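Local coordinates for lectin (Trichosanthes anguina, PDB 4HR6), which is a nontoxic three-chain seed lectin related to type II ribosome-inactivating proteins and binds galactosides through its beta-trefoil chain, at residues I34-C38 against G39-N43. Residues are numbered along the deposited sequence; the frame is centred on the assembly and turned at random.
Sequences ILYPC and GQQVN. With AMG (methyl alpha-D-galactopyranoside), chain D.
Tyr36 and Gln41 face each other across a bend in one continuous run of chain, which comes off strand 33-36, bends through Pro37 and Cys38, and curls back over 39-43 as a loop without regular structure. Gln44, the next residue along, ties the bend, its OE1 taking Gly39 N and its NE2 giving to Pro37 O, and Cys38 is tied by a disulfide to Cys19 on the neighbouring strand. Between the two arms sits methyl alpha-D-galactopyranoside. The Tyr36 ring lies under the sugar, with AMG C4 3.7 Å above the centre of one face, a CH-pi contact in which AMG C5 also comes within 3.7 Å of Tyr36 CE1; Pro37 CD backs the opposite face near the rim. CG of Tyr36 is anti to the backbone N (chi1 -159°), which swings the ring to the sugar side. Obliquely past this ring comes the amide of Gln41, whose NE2 lies 4.3 Å from Tyr36 CD2. The Gln41 chain folds at chi2 (-101°), and its NE2 gives a nearly straight bond to AMG O3 at 3.1 Å. A second amide grips the same hydroxyl oxygen: Asn43 ND2 donates to AMG O3 at 2.8 Å. Ile34 CD1 adds a looser apolar contact, 4.0 Å from AMG C6. Asp21 and Gly24 also hydrogen-bond the sugar, and the whole is the aromatic platform with polar grip of a galactose site in a ricin-type beta-trefoil.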
loop_
_atom_site.group_PDB
_atom_site.type_symbol
_atom_site.label_atom_id
_atom_site.label_comp_id
_atom_site.label_asym_id
_atom_site.label_seq_id
_atom_site.Cartn_x
_atom_site.Cartn_y
_atom_site.Cartn_z
ATOM N N ILE C 34 -8.391 18.351 22.185
ATOM C CA ILE C 34 -8.864 19.093 21.025
ATOM C C ILE C 34 -8.197 18.633 19.720
ATOM O O ILE C 34 -7.218 17.888 19.747
ATOM C CB ILE C 34 -8.567 20.602 21.196
ATOM C CG1 ILE C 34 -7.073 20.842 21.455
ATOM C CG2 ILE C 34 -9.391 21.174 22.341
ATOM C CD1 ILE C 34 -6.626 22.272 21.248
ATOM N N LEU C 35 -8.740 19.091 18.591
ATOM C CA LEU C 35 -7.995 19.145 17.341
ATOM C C LEU C 35 -7.151 20.403 17.358
ATOM O O LEU C 35 -7.628 21.446 17.771
ATOM C CB LEU C 35 -8.920 19.236 16.132
ATOM C CG LEU C 35 -9.791 18.054 15.737
ATOM C CD1 LEU C 35 -10.448 18.392 14.406
ATOM C CD2 LEU C 35 -8.995 16.760 15.641
ATOM N N TYR C 36 -5.919 20.317 16.866
ATOM C CA TYR C 36 -5.027 21.470 16.818
ATOM C C TYR C 36 -3.978 21.256 15.717
ATOM O O TYR C 36 -3.608 20.127 15.441
ATOM C CB TYR C 36 -4.354 21.663 18.188
ATOM C CG TYR C 36 -3.812 23.057 18.426
ATOM C CD1 TYR C 36 -4.634 24.074 18.929
ATOM C CD2 TYR C 36 -2.487 23.368 18.145
ATOM C CE1 TYR C 36 -4.145 25.358 19.142
ATOM C CE2 TYR C 36 -1.990 24.651 18.352
ATOM C CZ TYR C 36 -2.823 25.640 18.853
ATOM O OH TYR C 36 -2.327 26.900 19.059
ATOM N N PRO C 37 -3.504 22.337 15.074
ATOM C CA PRO C 37 -2.416 22.195 14.112
ATOM C C PRO C 37 -1.319 21.234 14.581
ATOM O O PRO C 37 -0.879 21.319 15.731
ATOM C CB PRO C 37 -1.867 23.618 14.006
ATOM C CG PRO C 37 -3.038 24.499 14.288
ATOM C CD PRO C 37 -4.062 23.701 15.055
ATOM N N CYS C 38 -0.900 20.327 13.698
ATOM C CA CYS C 38 0.110 19.340 14.039
ATOM C C CYS C 38 1.441 20.019 14.218
ATOM O O CYS C 38 1.812 20.890 13.438
ATOM C CB CYS C 38 0.235 18.274 12.958
ATOM S SG CYS C 38 -1.270 17.327 12.720
ATOM N N GLY C 39 2.146 19.616 15.270
ATOM C CA GLY C 39 3.499 20.087 15.532
ATOM C C GLY C 39 4.244 19.056 16.355
ATOM O O GLY C 39 3.733 17.966 16.608
ATOM N N GLN C 40 5.443 19.413 16.799
ATOM C CA GLN C 40 6.296 18.477 17.522
ATOM C C GLN C 40 6.117 18.538 19.044
ATOM O O GLN C 40 6.916 17.959 19.773
ATOM C CB GLN C 40 7.766 18.718 17.150
ATOM C CG GLN C 40 7.992 18.927 15.656
ATOM C CD GLN C 40 9.235 18.221 15.134
ATOM O OE1 GLN C 40 10.361 18.533 15.535
ATOM N NE2 GLN C 40 9.036 17.263 14.227
ATOM N N GLN C 41 5.067 19.210 19.522
ATOM C CA GLN C 41 4.874 19.416 20.964
ATOM C C GLN C 41 4.435 18.138 21.668
ATOM O O GLN C 41 3.595 17.393 21.163
ATOM C CB GLN C 41 3.885 20.559 21.269
ATOM C CG GLN C 41 2.548 20.512 20.539
ATOM C CD GLN C 41 2.504 21.465 19.356
ATOM O OE1 GLN C 41 3.396 21.460 18.509
ATOM N NE2 GLN C 41 1.476 22.302 19.305
ATOM N N VAL C 42 4.996 17.923 22.855
ATOM C CA VAL C 42 4.842 16.674 23.609
ATOM C C VAL C 42 3.392 16.324 23.949
ATOM O O VAL C 42 3.073 15.155 24.182
ATOM C CB VAL C 42 5.691 16.712 24.913
ATOM C CG1 VAL C 42 5.096 17.690 25.927
ATOM C CG2 VAL C 42 5.835 15.319 25.517
ATOM N N ASN C 43 2.522 17.333 23.989
ATOM C CA ASN C 43 1.083 17.109 24.234
ATOM C C ASN C 43 0.331 16.590 22.994
ATOM O O ASN C 43 -0.883 16.344 23.053
ATOM C CB ASN C 43 0.399 18.371 24.803
ATOM C CG ASN C 43 0.580 19.599 23.927
ATOM O OD1 ASN C 43 1.705 19.982 23.593
ATOM N ND2 ASN C 43 -0.528 20.238 23.566
HETATM C C1 AMG D . -0.730 25.722 23.356
HETATM C C2 AMG D . -0.138 24.357 23.000
HETATM C C3 AMG D . -0.936 23.662 21.893
HETATM C C4 AMG D . -2.443 23.673 22.164
HETATM C C5 AMG D . -2.942 25.048 22.640
HETATM C C6 AMG D . -4.389 24.979 23.130
HETATM C C7 AMG D . 0.129 27.835 22.600
HETATM O O1 AMG D . -0.567 26.634 22.258
HETATM O O2 AMG D . 1.219 24.528 22.575
HETATM O O3 AMG D . -0.490 22.305 21.747
HETATM O O4 AMG D . -2.766 22.660 23.125
HETATM O O5 AMG D . -2.118 25.567 23.694
HETATM O O6 AMG D . -5.093 26.172 22.763
#